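Tyrosine--tRNA ligase, mitochondrial (Emericella nidulans, PDB 5IHX) probably attaches L-tyrosine to mitochondrial tRNA(Tyr) at the expense of ATP, as a class I aminoacyl-tRNA synthetase. Local coordinates at residues Y361-V364 with E365-G369. Sequence-based numbering, arbitrary orientation.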
loop_
_atom_site.group_PDB
_atom_site.type_symbol
_atom_site.label_atom_id
_atom_site.label_comp_id
_atom_site.label_asym_id
_atom_site.label_seq_id
_atom_site.Cartn_x
_atom_site.Cartn_y
_atom_site.Cartn_z
ATOM N N TYR A 361 -28.948 29.006 20.848
ATOM C CA TYR A 361 -28.078 29.776 21.725
ATOM C C TYR A 361 -26.926 28.923 22.237
ATOM O O TYR A 361 -25.764 29.323 22.158
ATOM C CB TYR A 361 -28.867 30.349 22.905
ATOM C CG TYR A 361 -28.026 31.209 23.825
ATOM C CD1 TYR A 361 -27.969 32.585 23.661
ATOM C CD2 TYR A 361 -27.280 30.640 24.850
ATOM C CE1 TYR A 361 -27.197 33.372 24.495
ATOM C CE2 TYR A 361 -26.506 31.415 25.686
ATOM C CZ TYR A 361 -26.466 32.781 25.505
ATOM O OH TYR A 361 -25.694 33.557 26.338
ATOM N N GLU A 362 -27.259 27.751 22.766
ATOM C CA GLU A 362 -26.259 26.857 23.334
ATOM C C GLU A 362 -25.184 26.481 22.323
ATOM O O GLU A 362 -23.994 26.531 22.631
ATOM C CB GLU A 362 -26.924 25.590 23.876
ATOM C CG GLU A 362 -27.674 25.799 25.181
ATOM C CD GLU A 362 -26.750 26.168 26.328
ATOM O OE1 GLU A 362 -27.108 27.072 27.112
ATOM O OE2 GLU A 362 -25.667 25.550 26.446
ATOM N N PHE A 363 -25.598 26.111 21.117
ATOM C CA PHE A 363 -24.641 25.636 20.131
ATOM C C PHE A 363 -23.780 26.776 19.605
ATOM O O PHE A 363 -22.592 26.589 19.342
ATOM C CB PHE A 363 -25.345 24.939 18.967
ATOM C CG PHE A 363 -24.398 24.243 18.036
ATOM C CD1 PHE A 363 -23.869 23.008 18.367
ATOM C CD2 PHE A 363 -24.015 24.831 16.844
ATOM C CE1 PHE A 363 -22.988 22.366 17.519
ATOM C CE2 PHE A 363 -23.136 24.196 15.994
ATOM C CZ PHE A 363 -22.622 22.963 16.331
ATOM N N VAL A 364 -24.369 27.957 19.453
ATOM C CA VAL A 364 -23.600 29.120 19.024
ATOM C C VAL A 364 -22.587 29.485 20.106
ATOM O O VAL A 364 -21.455 29.848 19.800
ATOM C CB VAL A 364 -24.505 30.325 18.699
ATOM C CG1 VAL A 364 -23.686 31.615 18.589
ATOM C CG2 VAL A 364 -25.259 30.083 17.404
ATOM N N GLU A 365 -22.988 29.385 21.370
ATOM C CA GLU A 365 -22.063 29.669 22.461
ATOM C C GLU A 365 -20.906 28.678 22.453
ATOM O O GLU A 365 -19.751 29.068 22.631
ATOM C CB GLU A 365 -22.766 29.636 23.818
ATOM C CG GLU A 365 -21.804 29.886 24.979
ATOM C CD GLU A 365 -22.503 30.053 26.315
ATOM O OE1 GLU A 365 -23.739 29.887 26.374
ATOM O OE2 GLU A 365 -21.809 30.358 27.310
ATOM N N LEU A 366 -21.218 27.400 22.254
ATOM C CA LEU A 366 -20.188 26.366 22.190
ATOM C C LEU A 366 -19.175 26.673 21.096
ATOM O O LEU A 366 -17.976 26.665 21.340
ATOM C CB LEU A 366 -20.811 24.987 21.947
ATOM C CG LEU A 366 -19.844 23.859 21.551
ATOM C CD1 LEU A 366 -18.774 23.626 22.616
ATOM C CD2 LEU A 366 -20.606 22.571 21.269
ATOM N N ILE A 367 -19.659 26.970 19.897
ATOM C CA ILE A 367 -18.774 27.148 18.752
ATOM C C ILE A 367 -18.109 28.522 18.733
ATOM O O ILE A 367 -16.909 28.625 18.476
ATOM C CB ILE A 367 -19.537 26.943 17.420
ATOM C CG1 ILE A 367 -20.184 25.556 17.366
ATOM C CG2 ILE A 367 -18.609 27.148 16.225
ATOM C CD1 ILE A 367 -19.203 24.395 17.417
ATOM N N HIS A 368 -18.884 29.571 19.008
ATOM C CA HIS A 368 -18.418 30.941 18.780
ATOM C C HIS A 368 -18.328 31.815 20.035
ATOM O O HIS A 368 -17.899 32.966 19.956
ATOM C CB HIS A 368 -19.335 31.615 17.760
ATOM C CG HIS A 368 -19.281 30.991 16.402
ATOM N ND1 HIS A 368 -18.133 30.964 15.640
ATOM C CD2 HIS A 368 -20.232 30.362 15.667
ATOM C CE1 HIS A 368 -18.377 30.351 14.496
ATOM N NE2 HIS A 368 -19.646 29.979 14.486
ATOM N N GLY A 369 -18.728 31.280 21.183
ATOM C CA GLY A 369 -18.594 31.998 22.440
ATOM C C GLY A 369 -19.858 32.717 22.884
ATOM O O GLY A 369 -20.786 32.924 22.101
#
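Phe363 lays one face of its ring under the side chain of Ile367, one turn later in the C-terminal half of helix 354-368. This is an i to i+4 CH-pi contact in the helical region that follows the catalytic Rossmann-type fold of the synthetase. Ile367 CG1 sits 3.9 Å from the ring centroid, 25° off the ring normal and displaced toward the rim. Its closest ring atom is Phe363 CE2, at 3.5 Å. The ring reaches this place because CG of Phe363 is anti to the backbone N (chi1 -171°), which swings it forward along the helix. Phe316 of helix 309-317 also meets the ring.

Tyr361 and Glu365 form a second i to i+4 pair. Glu365 is extended, and its OE1 comes 3.2 Å from Tyr361 CE2, with carboxylate and ring planes nearly perpendicular (85°). The Tyr361 hydroxyl is hydrogen-bonded to Asp374 of helix 370-383. Glu362 OE1 and Glu365 OE1 lie 4.5 Å apart. Both form salt bridges with Lys153, which probably offsets the repulsion between the two carboxylates. Tyr150 and His154 are hydrogen-bonded to Glu362 OE2. The bonds of Glu362 and Glu365 tie helix 354-368 to the C-terminal end of helix 126-153 and the residue after it.

Backbone bonds from residue i+4 to residue i hold the turns together. Gly369, with positive phi, is the first residue to leave helical backbone angles and directly precedes helix 370-383. Its N bonds to Glu365 O (2.8 Å). Val364 O takes a short bond from His368 N (2.7 Å) and a weak, bent one from Gly369 N (3.4 Å).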